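Local coordinates for protein alpha-14 giardin (Giardia lamblia, PDB 3CHJ) that binds calcium and phospholipid as an annexin and may link the membrane to the underlying axoneme as a calcium-regulated structural element, at residues Phe255-Asn266 / Arg294-Tyr303. Sequence-based numbering, arbitrary orientation.
Sequences FAGSGSDSNRLN and RCATELKGVY
The loop from Phe255 to Asp261, which leads into helix 262-272, passes the last turn of helix 291-298, with Ser260 and Glu298 the nearest pair at 6.5 Å between CA atoms. Phe255 packs beside that turn: its ring meets Arg294 CG and Glu298 CG obliquely, while Leu299 CD1 lies at the ring edge, 4.1 Å from CE1. Phe291, one helical turn before Cys295, adds an edge-to-face ring contact. The Arg294 guanidinium lies with one face over Phe255 CB. A bend at chi2 (66°) folds the arginine chain toward Glu298, and its NE gives OE2 a nearly straight salt-bridge hydrogen bond of 2.8 Å in the guanidinium plane, a link within the helix. Ser260 OG and Glu298 O are joined by a water, which accepts from the hydroxyl and donates to the carbonyl, tying the loop to the helix end. Farther along, Leu265 and Leu299 meet tip to tip, CD1 to CD2 at 4.1 Å. Tyr303 OH donates to Asn266 OD1 over 2.6 Å, approaching from above the carbonyl plane, with amide and ring 67° apart; Asn266 ND2 binds Asp70 O, which fixes the amide's rotation. In this fourth annexin repeat, apolar packing thus carries the middle of the contact, while the water bridge and the buried tyrosine–amide bond anchor loop and helix start.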
loop_
_atom_site.group_PDB
_atom_site.type_symbol
_atom_site.label_atom_id
_atom_site.label_comp_id
_atom_site.label_asym_id
_atom_site.label_seq_id
_atom_site.Cartn_x
_atom_site.Cartn_y
_atom_site.Cartn_z
ATOM N N PHE A 255 -2.910 10.398 -7.777
ATOM C CA PHE A 255 -3.118 11.797 -8.185
ATOM C C PHE A 255 -3.532 11.906 -9.672
ATOM O O PHE A 255 -3.795 13.011 -10.179
ATOM C CB PHE A 255 -1.838 12.625 -7.969
ATOM C CG PHE A 255 -1.460 12.865 -6.518
ATOM C CD1 PHE A 255 -2.387 13.344 -5.590
ATOM C CD2 PHE A 255 -0.136 12.687 -6.100
ATOM C CE1 PHE A 255 -2.018 13.594 -4.259
ATOM C CE2 PHE A 255 0.245 12.939 -4.768
ATOM C CZ PHE A 255 -0.702 13.393 -3.848
ATOM N N ALA A 256 -3.574 10.764 -10.361
ATOM C CA ALA A 256 -3.720 10.670 -11.829
ATOM C C ALA A 256 -4.855 11.426 -12.512
ATOM O O ALA A 256 -6.012 11.370 -12.078
ATOM C CB ALA A 256 -3.774 9.200 -12.266
ATOM N N GLY A 257 -4.491 12.109 -13.601
ATOM C CA GLY A 257 -5.436 12.686 -14.558
ATOM C C GLY A 257 -6.253 13.875 -14.090
ATOM O O GLY A 257 -5.712 14.839 -13.531
ATOM N N SER A 258 -7.564 13.783 -14.320
ATOM C CA SER A 258 -8.497 14.898 -14.144
ATOM C C SER A 258 -8.618 15.350 -12.689
ATOM O O SER A 258 -8.392 16.525 -12.368
ATOM C CB SER A 258 -9.873 14.515 -14.701
ATOM O OG SER A 258 -10.768 15.619 -14.688
ATOM N N GLY A 259 -8.980 14.413 -11.819
ATOM C CA GLY A 259 -9.051 14.666 -10.389
ATOM C C GLY A 259 -8.095 13.753 -9.653
ATOM O O GLY A 259 -6.940 13.571 -10.073
ATOM N N SER A 260 -8.584 13.170 -8.557
ATOM C CA SER A 260 -7.763 12.336 -7.680
ATOM C C SER A 260 -8.580 11.226 -7.038
ATOM O O SER A 260 -9.785 11.380 -6.813
ATOM C CB SER A 260 -7.103 13.190 -6.599
ATOM O OG SER A 260 -6.249 14.149 -7.192
ATOM N N ASP A 261 -7.900 10.122 -6.728
ATOM C CA ASP A 261 -8.518 8.896 -6.221
ATOM C C ASP A 261 -8.389 8.847 -4.691
ATOM O O ASP A 261 -7.431 8.283 -4.194
ATOM C CB ASP A 261 -7.788 7.696 -6.865
ATOM C CG ASP A 261 -8.450 6.338 -6.572
ATOM O OD1 ASP A 261 -9.265 6.201 -5.631
ATOM O OD2 ASP A 261 -8.102 5.373 -7.288
ATOM N N SER A 262 -9.347 9.436 -3.963
ATOM C CA SER A 262 -9.237 9.597 -2.495
ATOM C C SER A 262 -9.201 8.285 -1.699
ATOM O O SER A 262 -8.472 8.182 -0.711
ATOM C CB SER A 262 -10.313 10.549 -1.933
ATOM O OG SER A 262 -11.533 9.881 -1.652
ATOM N N ASN A 263 -9.980 7.291 -2.113
ATOM C CA ASN A 263 -9.883 5.968 -1.470
ATOM C C ASN A 263 -8.502 5.367 -1.625
ATOM O O ASN A 263 -7.927 4.810 -0.647
ATOM C CB ASN A 263 -10.935 5.024 -2.036
ATOM C CG ASN A 263 -12.318 5.410 -1.615
ATOM O OD1 ASN A 263 -12.551 5.755 -0.458
ATOM N ND2 ASN A 263 -13.256 5.364 -2.557
ATOM N N ARG A 264 -7.949 5.467 -2.827
ATOM C CA ARG A 264 -6.591 4.975 -3.041
ATOM C C ARG A 264 -5.582 5.807 -2.245
ATOM O O ARG A 264 -4.697 5.252 -1.594
ATOM C CB ARG A 264 -6.180 4.855 -4.528
ATOM C CG ARG A 264 -4.686 4.511 -4.728
ATOM C CD ARG A 264 -4.297 4.266 -6.186
ATOM N NE ARG A 264 -4.286 2.833 -6.489
ATOM C CZ ARG A 264 -4.293 2.325 -7.721
ATOM N NH1 ARG A 264 -4.380 3.133 -8.773
ATOM N NH2 ARG A 264 -4.221 1.011 -7.901
ATOM N N LEU A 265 -5.713 7.138 -2.281
ATOM C CA LEU A 265 -4.798 7.979 -1.515
ATOM C C LEU A 265 -4.820 7.581 -0.050
ATOM O O LEU A 265 -3.757 7.514 0.593
ATOM C CB LEU A 265 -5.135 9.474 -1.668
ATOM C CG LEU A 265 -4.918 10.058 -3.074
ATOM C CD1 LEU A 265 -5.669 11.389 -3.226
ATOM C CD2 LEU A 265 -3.452 10.260 -3.361
ATOM N N ASN A 266 -6.016 7.358 0.492
ATOM C CA ASN A 266 -6.143 7.021 1.915
ATOM C C ASN A 266 -5.432 5.715 2.240
ATOM O O ASN A 266 -4.651 5.650 3.199
ATOM C CB ASN A 266 -7.616 6.929 2.336
ATOM C CG ASN A 266 -8.272 8.281 2.434
ATOM O OD1 ASN A 266 -7.597 9.319 2.341
ATOM N ND2 ASN A 266 -9.584 8.286 2.672
ATOM N N ARG A 294 2.388 18.801 -6.214
ATOM C CA ARG A 294 1.330 17.996 -6.809
ATOM C C ARG A 294 0.108 17.915 -5.887
ATOM O O ARG A 294 -1.025 18.084 -6.320
ATOM C CB ARG A 294 1.835 16.590 -7.178
ATOM C CG ARG A 294 0.814 15.761 -7.952
ATOM C CD ARG A 294 0.539 16.356 -9.346
ATOM N NE ARG A 294 -0.509 15.629 -10.053
ATOM C CZ ARG A 294 -0.293 14.526 -10.766
ATOM N NH1 ARG A 294 0.934 14.028 -10.870
ATOM N NH2 ARG A 294 -1.302 13.924 -11.374
ATOM N N CYS A 295 0.355 17.681 -4.607
ATOM C CA CYS A 295 -0.721 17.608 -3.625
ATOM C C CYS A 295 -1.515 18.925 -3.552
ATOM O O CYS A 295 -2.750 18.897 -3.461
ATOM C CB CYS A 295 -0.142 17.226 -2.262
ATOM S SG CYS A 295 -1.368 16.608 -1.094
ATOM N N ALA A 296 -0.805 20.054 -3.613
ATOM C CA ALA A 296 -1.426 21.386 -3.584
ATOM C C ALA A 296 -2.351 21.593 -4.775
ATOM O O ALA A 296 -3.448 22.152 -4.634
ATOM C CB ALA A 296 -0.364 22.468 -3.558
ATOM N N THR A 297 -1.917 21.154 -5.954
ATOM C CA THR A 297 -2.748 21.276 -7.143
ATOM C C THR A 297 -3.966 20.367 -7.076
ATOM O O THR A 297 -5.080 20.797 -7.366
ATOM C CB THR A 297 -1.953 20.983 -8.434
ATOM O OG1 THR A 297 -0.793 21.817 -8.477
ATOM C CG2 THR A 297 -2.809 21.276 -9.654
ATOM N N GLU A 298 -3.759 19.116 -6.672
ATOM C CA GLU A 298 -4.802 18.101 -6.745
ATOM C C GLU A 298 -5.803 18.182 -5.610
ATOM O O GLU A 298 -6.973 17.873 -5.797
ATOM C CB GLU A 298 -4.196 16.683 -6.735
ATOM C CG GLU A 298 -3.209 16.356 -7.859
ATOM C CD GLU A 298 -3.833 16.357 -9.244
ATOM O OE1 GLU A 298 -5.058 16.115 -9.357
ATOM O OE2 GLU A 298 -3.084 16.611 -10.221
ATOM N N LEU A 299 -5.330 18.560 -4.425
ATOM C CA LEU A 299 -6.143 18.485 -3.215
ATOM C C LEU A 299 -6.280 19.845 -2.538
ATOM O O LEU A 299 -5.291 20.519 -2.269
ATOM C CB LEU A 299 -5.547 17.456 -2.241
ATOM C CG LEU A 299 -5.324 16.005 -2.729
ATOM C CD1 LEU A 299 -4.714 15.156 -1.600
ATOM C CD2 LEU A 299 -6.605 15.362 -3.254
ATOM N N LYS A 300 -7.514 20.248 -2.272
ATOM C CA LYS A 300 -7.760 21.504 -1.577
ATOM C C LYS A 300 -8.141 21.240 -0.131
ATOM O O LYS A 300 -8.585 20.138 0.220
ATOM C CB LYS A 300 -8.872 22.303 -2.268
ATOM C CG LYS A 300 -8.583 22.692 -3.715
ATOM C CD LYS A 300 -7.431 23.671 -3.830
ATOM C CE LYS A 300 -7.143 24.021 -5.276
ATOM N NZ LYS A 300 -6.616 22.858 -6.049
ATOM N N GLY A 301 -7.944 22.246 0.716
ATOM C CA GLY A 301 -8.401 22.186 2.091
ATOM C C GLY A 301 -7.638 21.239 2.989
ATOM O O GLY A 301 -6.503 20.835 2.679
ATOM N N VAL A 302 -8.260 20.931 4.113
ATOM C CA VAL A 302 -7.645 20.192 5.196
ATOM C C VAL A 302 -7.198 18.796 4.753
ATOM O O VAL A 302 -6.181 18.291 5.244
ATOM C CB VAL A 302 -8.559 20.138 6.461
ATOM C CG1 VAL A 302 -9.785 19.272 6.248
ATOM C CG2 VAL A 302 -7.756 19.734 7.698
ATOM N N TYR A 303 -7.939 18.190 3.841
ATOM C CA TYR A 303 -7.588 16.838 3.389
ATOM C C TYR A 303 -6.220 16.836 2.733
ATOM O O TYR A 303 -5.393 15.953 2.993
ATOM C CB TYR A 303 -8.666 16.263 2.450
ATOM C CG TYR A 303 -8.354 14.879 1.911
ATOM C CD1 TYR A 303 -8.393 13.767 2.744
ATOM C CD2 TYR A 303 -8.007 14.690 0.575
ATOM C CE1 TYR A 303 -8.113 12.492 2.250
ATOM C CE2 TYR A 303 -7.725 13.426 0.062
ATOM C CZ TYR A 303 -7.773 12.331 0.916
ATOM O OH TYR A 303 -7.476 11.090 0.402
HETATM O O HOH W 1 -7.904 16.318 -7.803
#